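Local coordinates for FixG-related protein (Vibrio parahaemolyticus, PDB 2R39) that is of unknown function, its chain being the immunoglobulin-like C-terminal domain of a FixG-related membrane protein that probably binds 4Fe-4S clusters and takes part in electron transport, at residues Asp9-Arg17 / Asn104-Ile115; Val53-Gly63 / Met79-Asn89. All coordinates share one frame; numbering follows the deposited sequence.

Contact 1. Residues Asp9-Arg17 / Asn104-Ile115; sequences DPAGMSVIR and NEFTIEVESRFI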
loop_
_atom_site.group_PDB
_atom_site.type_symbol
_atom_site.label_atom_id
_atom_site.label_comp_id
_atom_site.label_asym_id
_atom_site.label_seq_id
_atom_site.Cartn_x
_atom_site.Cartn_y
_atom_site.Cartn_z
ATOM N N ASP A 9 13.088 -9.308 -11.328
ATOM C CA ASP A 9 12.877 -8.865 -9.952
ATOM C C ASP A 9 12.611 -10.051 -9.045
ATOM O O ASP A 9 11.916 -10.991 -9.459
ATOM C CB ASP A 9 11.688 -7.917 -9.876
ATOM C CG ASP A 9 11.956 -6.571 -10.526
ATOM O OD1 ASP A 9 13.123 -6.250 -10.849
ATOM O OD2 ASP A 9 10.976 -5.830 -10.700
ATOM N N PRO A 10 13.180 -10.026 -7.814
ATOM C CA PRO A 10 12.933 -11.074 -6.814
ATOM C C PRO A 10 11.520 -11.036 -6.239
ATOM O O PRO A 10 11.042 -12.027 -5.687
ATOM C CB PRO A 10 13.966 -10.768 -5.721
ATOM C CG PRO A 10 14.242 -9.320 -5.849
ATOM C CD PRO A 10 14.143 -9.021 -7.324
ATOM N N ALA A 11 10.858 -9.896 -6.378
ATOM C CA ALA A 11 9.506 -9.722 -5.871
ATOM C C ALA A 11 8.712 -8.902 -6.855
ATOM O O ALA A 11 9.288 -8.205 -7.696
ATOM C CB ALA A 11 9.520 -9.020 -4.495
ATOM N N GLY A 12 7.395 -8.967 -6.732
ATOM C CA GLY A 12 6.514 -8.100 -7.513
ATOM C C GLY A 12 5.452 -7.514 -6.607
ATOM O O GLY A 12 5.100 -8.107 -5.592
HETATM N N MSE A 13 4.962 -6.333 -6.956
HETATM C CA MSE A 13 3.797 -5.790 -6.301
HETATM C C MSE A 13 3.012 -4.963 -7.287
HETATM O O MSE A 13 3.582 -4.217 -8.062
HETATM C CB MSE A 13 4.163 -4.925 -5.085
HETATM C CG MSE A 13 2.929 -4.310 -4.418
HETATM SE SE MSE A 13 3.292 -3.318 -2.791
HETATM C CE MSE A 13 4.404 -1.893 -3.571
ATOM N N SER A 14 1.702 -5.107 -7.238
ATOM C CA SER A 14 0.819 -4.206 -7.946
ATOM C C SER A 14 -0.231 -3.718 -6.969
ATOM O O SER A 14 -0.384 -4.260 -5.869
ATOM C CB SER A 14 0.212 -4.863 -9.202
ATOM O OG SER A 14 -0.537 -6.008 -8.871
ATOM N N VAL A 15 -0.898 -2.643 -7.351
ATOM C CA VAL A 15 -1.842 -1.959 -6.481
ATOM C C VAL A 15 -3.093 -1.674 -7.281
ATOM O O VAL A 15 -3.001 -1.204 -8.410
ATOM C CB VAL A 15 -1.266 -0.617 -5.976
ATOM C CG1 VAL A 15 -2.349 0.217 -5.250
ATOM C CG2 VAL A 15 -0.070 -0.869 -5.054
ATOM N N ILE A 16 -4.245 -1.981 -6.693
ATOM C CA ILE A 16 -5.526 -1.492 -7.191
ATOM C C ILE A 16 -6.152 -0.604 -6.127
ATOM O O ILE A 16 -6.417 -1.065 -5.004
ATOM C CB ILE A 16 -6.508 -2.650 -7.522
ATOM C CG1 ILE A 16 -5.908 -3.582 -8.586
ATOM C CG2 ILE A 16 -7.866 -2.088 -7.963
ATOM C CD1 ILE A 16 -6.753 -4.808 -8.902
ATOM N N ARG A 17 -6.362 0.667 -6.464
ATOM C CA ARG A 17 -7.188 1.531 -5.647
ATOM C C ARG A 17 -8.612 1.334 -6.145
ATOM O O ARG A 17 -8.858 1.417 -7.335
ATOM C CB ARG A 17 -6.766 2.996 -5.769
ATOM C CG ARG A 17 -7.647 3.955 -4.971
ATOM C CD ARG A 17 -7.246 5.419 -5.200
ATOM N NE ARG A 17 -8.096 6.292 -4.396
ATOM C CZ ARG A 17 -9.307 6.694 -4.776
ATOM N NH1 ARG A 17 -9.785 6.319 -5.959
ATOM N NH2 ARG A 17 -10.032 7.483 -3.992
ATOM N N ASN A 104 16.964 -9.303 -0.014
ATOM C CA ASN A 104 17.462 -9.170 -1.382
ATOM C C ASN A 104 17.823 -7.721 -1.687
ATOM O O ASN A 104 18.138 -7.386 -2.840
ATOM C CB ASN A 104 16.431 -9.688 -2.400
ATOM C CG ASN A 104 16.193 -11.195 -2.289
ATOM O OD1 ASN A 104 17.079 -12.003 -2.584
ATOM N ND2 ASN A 104 14.987 -11.574 -1.876
ATOM N N GLU A 105 17.762 -6.867 -0.658
ATOM C CA GLU A 105 18.080 -5.432 -0.780
ATOM C C GLU A 105 17.352 -4.828 -2.000
ATOM O O GLU A 105 17.970 -4.351 -2.960
ATOM C CB GLU A 105 19.615 -5.230 -0.827
ATOM C CG GLU A 105 20.116 -3.770 -0.745
ATOM C CD GLU A 105 19.837 -3.078 0.599
ATOM O OE1 GLU A 105 19.797 -3.763 1.655
ATOM O OE2 GLU A 105 19.677 -1.833 0.590
ATOM N N PHE A 106 16.022 -4.861 -1.936
ATOM C CA PHE A 106 15.173 -4.610 -3.088
ATOM C C PHE A 106 13.917 -3.873 -2.626
ATOM O O PHE A 106 13.341 -4.192 -1.581
ATOM C CB PHE A 106 14.813 -5.950 -3.762
ATOM C CG PHE A 106 13.887 -5.822 -4.947
ATOM C CD1 PHE A 106 14.341 -5.290 -6.156
ATOM C CD2 PHE A 106 12.571 -6.266 -4.864
ATOM C CE1 PHE A 106 13.480 -5.168 -7.265
ATOM C CE2 PHE A 106 11.710 -6.158 -5.953
ATOM C CZ PHE A 106 12.163 -5.598 -7.161
ATOM N N THR A 107 13.515 -2.853 -3.380
ATOM C CA THR A 107 12.224 -2.217 -3.125
ATOM C C THR A 107 11.452 -2.156 -4.432
ATOM O O THR A 107 12.050 -2.117 -5.503
ATOM C CB THR A 107 12.363 -0.795 -2.534
ATOM O OG1 THR A 107 12.993 0.054 -3.503
ATOM C CG2 THR A 107 13.190 -0.802 -1.260
ATOM N N ILE A 108 10.128 -2.197 -4.341
ATOM C CA ILE A 108 9.278 -1.868 -5.476
ATOM C C ILE A 108 8.442 -0.703 -5.013
ATOM O O ILE A 108 7.921 -0.729 -3.906
ATOM C CB ILE A 108 8.272 -2.986 -5.841
ATOM C CG1 ILE A 108 8.950 -4.339 -5.951
ATOM C CG2 ILE A 108 7.527 -2.651 -7.161
ATOM C CD1 ILE A 108 8.044 -5.442 -5.572
ATOM N N GLU A 109 8.296 0.298 -5.871
ATOM C CA GLU A 109 7.434 1.439 -5.596
ATOM C C GLU A 109 6.320 1.402 -6.611
ATOM O O GLU A 109 6.571 1.217 -7.805
ATOM C CB GLU A 109 8.188 2.768 -5.727
ATOM C CG GLU A 109 9.338 2.968 -4.731
ATOM C CD GLU A 109 10.568 2.164 -5.095
ATOM O OE1 GLU A 109 10.824 1.952 -6.306
ATOM O OE2 GLU A 109 11.287 1.729 -4.174
ATOM N N VAL A 110 5.092 1.585 -6.143
ATOM C CA VAL A 110 3.946 1.681 -7.048
ATOM C C VAL A 110 3.186 2.951 -6.692
ATOM O O VAL A 110 2.747 3.130 -5.545
ATOM C CB VAL A 110 3.018 0.428 -6.942
ATOM C CG1 VAL A 110 1.887 0.507 -7.972
ATOM C CG2 VAL A 110 3.822 -0.864 -7.164
ATOM N N GLU A 111 3.021 3.827 -7.669
ATOM C CA GLU A 111 2.354 5.076 -7.420
ATOM C C GLU A 111 0.854 4.871 -7.383
ATOM O O GLU A 111 0.329 4.084 -8.148
ATOM C CB GLU A 111 2.710 6.072 -8.508
ATOM C CG GLU A 111 2.220 7.445 -8.188
ATOM C CD GLU A 111 2.665 8.461 -9.196
ATOM O OE1 GLU A 111 3.892 8.722 -9.296
ATOM O OE2 GLU A 111 1.791 9.017 -9.871
ATOM N N SER A 112 0.160 5.608 -6.510
ATOM C CA SER A 112 -1.296 5.545 -6.455
ATOM C C SER A 112 -1.814 6.917 -6.018
ATOM O O SER A 112 -1.102 7.910 -6.118
ATOM C CB SER A 112 -1.722 4.433 -5.477
ATOM O OG SER A 112 -3.131 4.284 -5.437
ATOM N N ARG A 113 -3.035 6.976 -5.502
ATOM C CA ARG A 113 -3.621 8.274 -5.152
ATOM C C ARG A 113 -4.334 8.189 -3.821
ATOM O O ARG A 113 -4.865 7.145 -3.505
ATOM C CB ARG A 113 -4.641 8.687 -6.213
ATOM C CG ARG A 113 -4.072 8.922 -7.637
ATOM C CD ARG A 113 -3.225 10.191 -7.733
ATOM N NE ARG A 113 -2.751 10.409 -9.104
ATOM C CZ ARG A 113 -1.583 10.003 -9.569
ATOM N NH1 ARG A 113 -0.753 9.323 -8.779
ATOM N NH2 ARG A 113 -1.279 10.227 -10.842
ATOM N N PHE A 114 -4.330 9.279 -3.045
ATOM C CA PHE A 114 -5.253 9.401 -1.915
ATOM C C PHE A 114 -6.157 10.574 -2.241
ATOM O O PHE A 114 -5.672 11.683 -2.502
ATOM C CB PHE A 114 -4.562 9.636 -0.554
ATOM C CG PHE A 114 -5.542 9.589 0.617
ATOM C CD1 PHE A 114 -5.809 8.389 1.271
ATOM C CD2 PHE A 114 -6.257 10.730 1.004
ATOM C CE1 PHE A 114 -6.743 8.338 2.323
ATOM C CE2 PHE A 114 -7.183 10.678 2.050
ATOM C CZ PHE A 114 -7.430 9.490 2.693
ATOM N N ILE A 115 -7.461 10.325 -2.226
ATOM C CA ILE A 115 -8.437 11.302 -2.702
ATOM C C ILE A 115 -9.538 11.499 -1.663
ATOM O O ILE A 115 -10.125 10.527 -1.164
ATOM C CB ILE A 115 -9.002 10.903 -4.100
ATOM C CG1 ILE A 115 -7.847 10.616 -5.078
ATOM C CG2 ILE A 115 -9.935 12.006 -4.687
ATOM C CD1 ILE A 115 -8.295 10.067 -6.437
#
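P10 to R17 pack against F106 to I115 on strands only 12° from parallel, yet no clear hydrogen bond joins them: the space between their axes, 7.4 Å at its narrowest, is bridged by packing of side chains on each other and on the facing backbone. At one end P10 sets its CD over the face of F106, 3.7 Å from the ring centroid and only 3° off the ring normal, a CH-pi contact. D9 reaches the far end of the same ring, with CG 3.5 Å from F106 CZ. The I108 CD1 methyl packs against the backbone of G12 and M13, 3.5 Å from M13 N. The selenomethionine M13 stretches across with CG anti to its backbone N (chi1 178°), then bends at chi3, which places its CE methyl 3.8 Å from V110 CG2. V15 and V110 pass alongside one another head to tail, V15 CG2 against V110 CG1. At the other end the extended R17 chain carries its guanidinium across I115, whose CD1 sits over the centre of one face, 3.8 Å above the plane. N33 OD1 of strand 31-41 accepts hydrogen bonds from R17 NH2 and I115 N, tying both strands to one amide. Strands 11-17 and 106-115 are edges of different sheets, and their interdigitated side chains close one flank of the beta sandwich characteristic of an immunoglobulin-like fold.

Contact 2. Residues Val53-Gly63 / Met79-Asn89; sequences VKGLNDVSWYG and MSLGADPDKLN
W61 and the selenomethionine M79 form a Met-aromatic contact on an antiparallel pair of strands, 60-62 and 74-83, at the margin of an immunoglobulin-like sandwich. The CE methyl of M79 sits over the centre of the six-membered ring of W61, 3.3 Å from its centroid, while SE approaches obliquely. W61 CG is anti to its own backbone N (chi1 180°), which lays the indole along the face that carries L81, where its CE3 meets L81 CD2. The other branch of L81 turns to V53, the two side chains touching tip to tip, CD1 to CG2, whereas L56 runs alongside L88, CD2 to CD2. On the opposite face of the sheet, Y62 turns a ring edge toward the backbone of G82, where no side chain intervenes; Y62 OH and S60 OG are hydrogen-bonded to the two carboxylate oxygens of E30. S60 and G82 exchange two backbone hydrogen bonds, and so do Y62 and S80. Beyond the strands, the D58 and D84 carboxylates are turned almost perpendicular (84°). Water 2 donates to both D58 O and D84 O, bridging the loops, and D84 N gives a nearly straight bond (165°) to D58 OD1, 3.1 Å away, arriving from above the carboxylate plane.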
loop_
_atom_site.group_PDB
_atom_site.type_symbol
_atom_site.label_atom_id
_atom_site.label_comp_id
_atom_site.label_asym_id
_atom_site.label_seq_id
_atom_site.Cartn_x
_atom_site.Cartn_y
_atom_site.Cartn_z
ATOM N N VAL A 53 3.714 3.444 2.842
ATOM C CA VAL A 53 3.165 4.433 1.914
ATOM C C VAL A 53 3.946 5.730 2.145
ATOM O O VAL A 53 4.365 6.040 3.284
ATOM C CB VAL A 53 1.622 4.681 2.069
ATOM C CG1 VAL A 53 1.245 5.210 3.509
ATOM C CG2 VAL A 53 1.107 5.645 0.982
ATOM N N LYS A 54 4.202 6.453 1.073
ATOM C CA LYS A 54 4.756 7.775 1.247
ATOM C C LYS A 54 3.926 8.800 0.496
ATOM O O LYS A 54 3.245 8.450 -0.480
ATOM C CB LYS A 54 6.246 7.781 0.901
ATOM C CG LYS A 54 6.606 8.122 -0.493
ATOM C CD LYS A 54 8.065 8.604 -0.586
ATOM C CE LYS A 54 9.033 7.632 0.066
ATOM N NZ LYS A 54 10.384 7.690 -0.600
ATOM N N GLY A 55 3.915 10.036 0.998
ATOM C CA GLY A 55 3.214 11.124 0.334
ATOM C C GLY A 55 2.112 11.781 1.136
ATOM O O GLY A 55 1.574 12.796 0.706
ATOM N N LEU A 56 1.772 11.214 2.294
ATOM C CA LEU A 56 0.759 11.831 3.178
ATOM C C LEU A 56 1.423 12.395 4.426
ATOM O O LEU A 56 2.235 11.714 5.054
ATOM C CB LEU A 56 -0.322 10.803 3.558
ATOM C CG LEU A 56 -1.304 10.521 2.412
ATOM C CD1 LEU A 56 -2.040 9.185 2.577
ATOM C CD2 LEU A 56 -2.302 11.688 2.301
ATOM N N ASN A 57 1.084 13.637 4.778
ATOM C CA ASN A 57 1.686 14.313 5.942
ATOM C C ASN A 57 1.056 13.889 7.273
ATOM O O ASN A 57 1.617 14.078 8.354
ATOM C CB ASN A 57 1.611 15.844 5.747
ATOM C CG ASN A 57 2.446 16.318 4.564
ATOM O OD1 ASN A 57 3.345 15.612 4.093
ATOM N ND2 ASN A 57 2.176 17.507 4.103
ATOM N N ASP A 58 -0.125 13.301 7.172
ATOM C CA ASP A 58 -0.823 12.722 8.308
ATOM C C ASP A 58 -1.586 11.554 7.720
ATOM O O ASP A 58 -2.325 11.719 6.739
ATOM C CB ASP A 58 -1.784 13.739 8.931
ATOM C CG ASP A 58 -2.686 13.119 9.992
ATOM O OD1 ASP A 58 -3.669 12.424 9.622
ATOM O OD2 ASP A 58 -2.422 13.327 11.189
ATOM N N VAL A 59 -1.379 10.358 8.271
ATOM C CA VAL A 59 -2.064 9.196 7.739
ATOM C C VAL A 59 -2.092 8.072 8.772
ATOM O O VAL A 59 -1.163 7.920 9.596
ATOM C CB VAL A 59 -1.461 8.724 6.358
ATOM C CG1 VAL A 59 0.015 8.356 6.490
ATOM C CG2 VAL A 59 -2.262 7.558 5.743
ATOM N N SER A 60 -3.202 7.347 8.757
ATOM C CA SER A 60 -3.336 6.081 9.454
ATOM C C SER A 60 -3.295 4.957 8.434
ATOM O O SER A 60 -3.849 5.082 7.330
ATOM C CB SER A 60 -4.651 6.030 10.221
ATOM O OG SER A 60 -4.690 7.044 11.201
ATOM N N TRP A 61 -2.581 3.897 8.790
ATOM C CA TRP A 61 -2.500 2.678 8.000
ATOM C C TRP A 61 -3.400 1.637 8.657
ATOM O O TRP A 61 -3.419 1.503 9.891
ATOM C CB TRP A 61 -1.045 2.187 7.963
ATOM C CG TRP A 61 -0.792 0.927 7.183
ATOM C CD1 TRP A 61 -1.078 -0.370 7.579
ATOM C CD2 TRP A 61 -0.146 0.823 5.906
ATOM N NE1 TRP A 61 -0.667 -1.256 6.605
ATOM C CE2 TRP A 61 -0.093 -0.552 5.572
ATOM C CE3 TRP A 61 0.379 1.763 4.998
ATOM C CZ2 TRP A 61 0.463 -1.010 4.363
ATOM C CZ3 TRP A 61 0.942 1.308 3.804
ATOM C CH2 TRP A 61 0.976 -0.067 3.497
ATOM N N TYR A 62 -4.149 0.910 7.833
ATOM C CA TYR A 62 -5.021 -0.157 8.300
ATOM C C TYR A 62 -4.865 -1.408 7.439
ATOM O O TYR A 62 -5.466 -1.516 6.370
ATOM C CB TYR A 62 -6.475 0.292 8.318
ATOM C CG TYR A 62 -6.750 1.524 9.152
ATOM C CD1 TYR A 62 -6.931 1.426 10.530
ATOM C CD2 TYR A 62 -6.881 2.782 8.551
ATOM C CE1 TYR A 62 -7.205 2.557 11.307
ATOM C CE2 TYR A 62 -7.152 3.921 9.316
ATOM C CZ TYR A 62 -7.307 3.798 10.696
ATOM O OH TYR A 62 -7.579 4.913 11.471
ATOM N N GLY A 63 -4.026 -2.339 7.887
ATOM C CA GLY A 63 -3.869 -3.628 7.197
ATOM C C GLY A 63 -2.460 -4.168 7.310
ATOM O O GLY A 63 -1.655 -3.630 8.075
HETATM N N MSE A 79 -6.669 -3.411 2.138
HETATM C CA MSE A 79 -6.259 -2.500 3.200
HETATM C C MSE A 79 -6.924 -1.149 3.006
HETATM O O MSE A 79 -7.575 -0.903 1.989
HETATM C CB MSE A 79 -4.743 -2.308 3.159
HETATM C CG MSE A 79 -4.258 -1.665 1.846
HETATM SE SE MSE A 79 -2.430 -1.110 2.000
HETATM C CE MSE A 79 -2.639 0.286 3.360
ATOM N N SER A 80 -6.750 -0.267 3.984
ATOM C CA SER A 80 -7.158 1.117 3.814
ATOM C C SER A 80 -6.167 2.107 4.454
ATOM O O SER A 80 -5.319 1.725 5.298
ATOM C CB SER A 80 -8.595 1.319 4.298
ATOM O OG SER A 80 -8.670 1.375 5.696
ATOM N N LEU A 81 -6.261 3.358 4.002
ATOM C CA LEU A 81 -5.518 4.490 4.556
ATOM C C LEU A 81 -6.523 5.501 5.073
ATOM O O LEU A 81 -7.548 5.735 4.421
ATOM C CB LEU A 81 -4.646 5.156 3.468
ATOM C CG LEU A 81 -3.464 4.351 2.880
ATOM C CD1 LEU A 81 -2.724 5.191 1.820
ATOM C CD2 LEU A 81 -2.505 3.886 3.968
ATOM N N GLY A 82 -6.242 6.086 6.238
ATOM C CA GLY A 82 -7.062 7.166 6.796
ATOM C C GLY A 82 -6.218 8.424 6.923
ATOM O O GLY A 82 -5.039 8.350 7.270
ATOM N N ALA A 83 -6.787 9.584 6.623
ATOM C CA ALA A 83 -6.051 10.825 6.801
ATOM C C ALA A 83 -6.954 11.871 7.403
ATOM O O ALA A 83 -8.132 11.917 7.087
ATOM C CB ALA A 83 -5.492 11.321 5.443
ATOM N N ASP A 84 -6.396 12.722 8.253
ATOM C CA ASP A 84 -7.129 13.884 8.779
ATOM C C ASP A 84 -7.243 14.874 7.629
ATOM O O ASP A 84 -6.209 15.335 7.133
ATOM C CB ASP A 84 -6.325 14.490 9.933
ATOM C CG ASP A 84 -6.946 15.748 10.518
ATOM O OD1 ASP A 84 -7.932 16.295 9.973
ATOM O OD2 ASP A 84 -6.414 16.196 11.552
ATOM N N PRO A 85 -8.489 15.187 7.176
ATOM C CA PRO A 85 -8.650 16.064 5.996
ATOM C C PRO A 85 -8.086 17.473 6.212
ATOM O O PRO A 85 -7.660 18.120 5.251
ATOM C CB PRO A 85 -10.172 16.114 5.788
ATOM C CG PRO A 85 -10.769 15.746 7.133
ATOM C CD PRO A 85 -9.794 14.749 7.718
ATOM N N ASP A 86 -8.074 17.931 7.466
ATOM C CA ASP A 86 -7.479 19.217 7.834
ATOM C C ASP A 86 -5.980 19.279 7.556
ATOM O O ASP A 86 -5.416 20.367 7.445
ATOM C CB ASP A 86 -7.743 19.540 9.315
ATOM C CG ASP A 86 -9.214 19.773 9.610
ATOM O OD1 ASP A 86 -9.999 19.968 8.659
ATOM O OD2 ASP A 86 -9.585 19.766 10.803
ATOM N N LYS A 87 -5.333 18.122 7.430
ATOM C CA LYS A 87 -3.899 18.098 7.177
ATOM C C LYS A 87 -3.559 17.685 5.729
ATOM O O LYS A 87 -2.389 17.565 5.369
ATOM C CB LYS A 87 -3.187 17.235 8.240
ATOM C CG LYS A 87 -3.386 17.821 9.668
ATOM C CD LYS A 87 -2.822 16.953 10.764
ATOM C CE LYS A 87 -3.098 17.573 12.142
ATOM N NZ LYS A 87 -2.757 19.022 12.161
ATOM N N LEU A 88 -4.581 17.457 4.905
ATOM C CA LEU A 88 -4.357 17.173 3.476
ATOM C C LEU A 88 -4.057 18.498 2.778
ATOM O O LEU A 88 -4.668 19.515 3.097
ATOM C CB LEU A 88 -5.577 16.485 2.837
ATOM C CG LEU A 88 -5.963 15.058 3.312
ATOM C CD1 LEU A 88 -7.303 14.669 2.699
ATOM C CD2 LEU A 88 -4.941 14.010 2.962
ATOM N N ASN A 89 -3.108 18.480 1.834
ATOM C CA ASN A 89 -2.727 19.690 1.083
ATOM C C ASN A 89 -3.805 20.097 0.076
ATOM O O ASN A 89 -4.040 21.293 -0.167
ATOM C CB ASN A 89 -1.380 19.456 0.364
ATOM C CG ASN A 89 -0.194 19.359 1.345
ATOM O OD1 ASN A 89 -0.284 19.781 2.502
ATOM N ND2 ASN A 89 0.915 18.810 0.872
HETATM O O HOH W 1 -1.666 14.827 4.152
HETATM O O HOH W 2 -3.984 14.015 6.329
#

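The centres of contacts 1 and 2 lie about 17 Å apart, on opposite sides of the middle of one immunoglobulin-like domain. Contact 1 pairs the first strand with the last, and both segments of contact 2 come between them in the chain. Strands 11-17, 60-62 and 74-83 belong to one four-stranded sheet, with 11-17 and 60-62 at its two edges; strands 47-54 and 106-115 belong to the other. F114 connects the contacts directly: on the side of its strand turned from 11-17, its ring packs on L56, L81, A83 and L88, with CZ 3.8 Å from A83 CB. Strand 106-115 thus faces strand 11-17 with one side and packs F114 against the residues of contact 2 with the other.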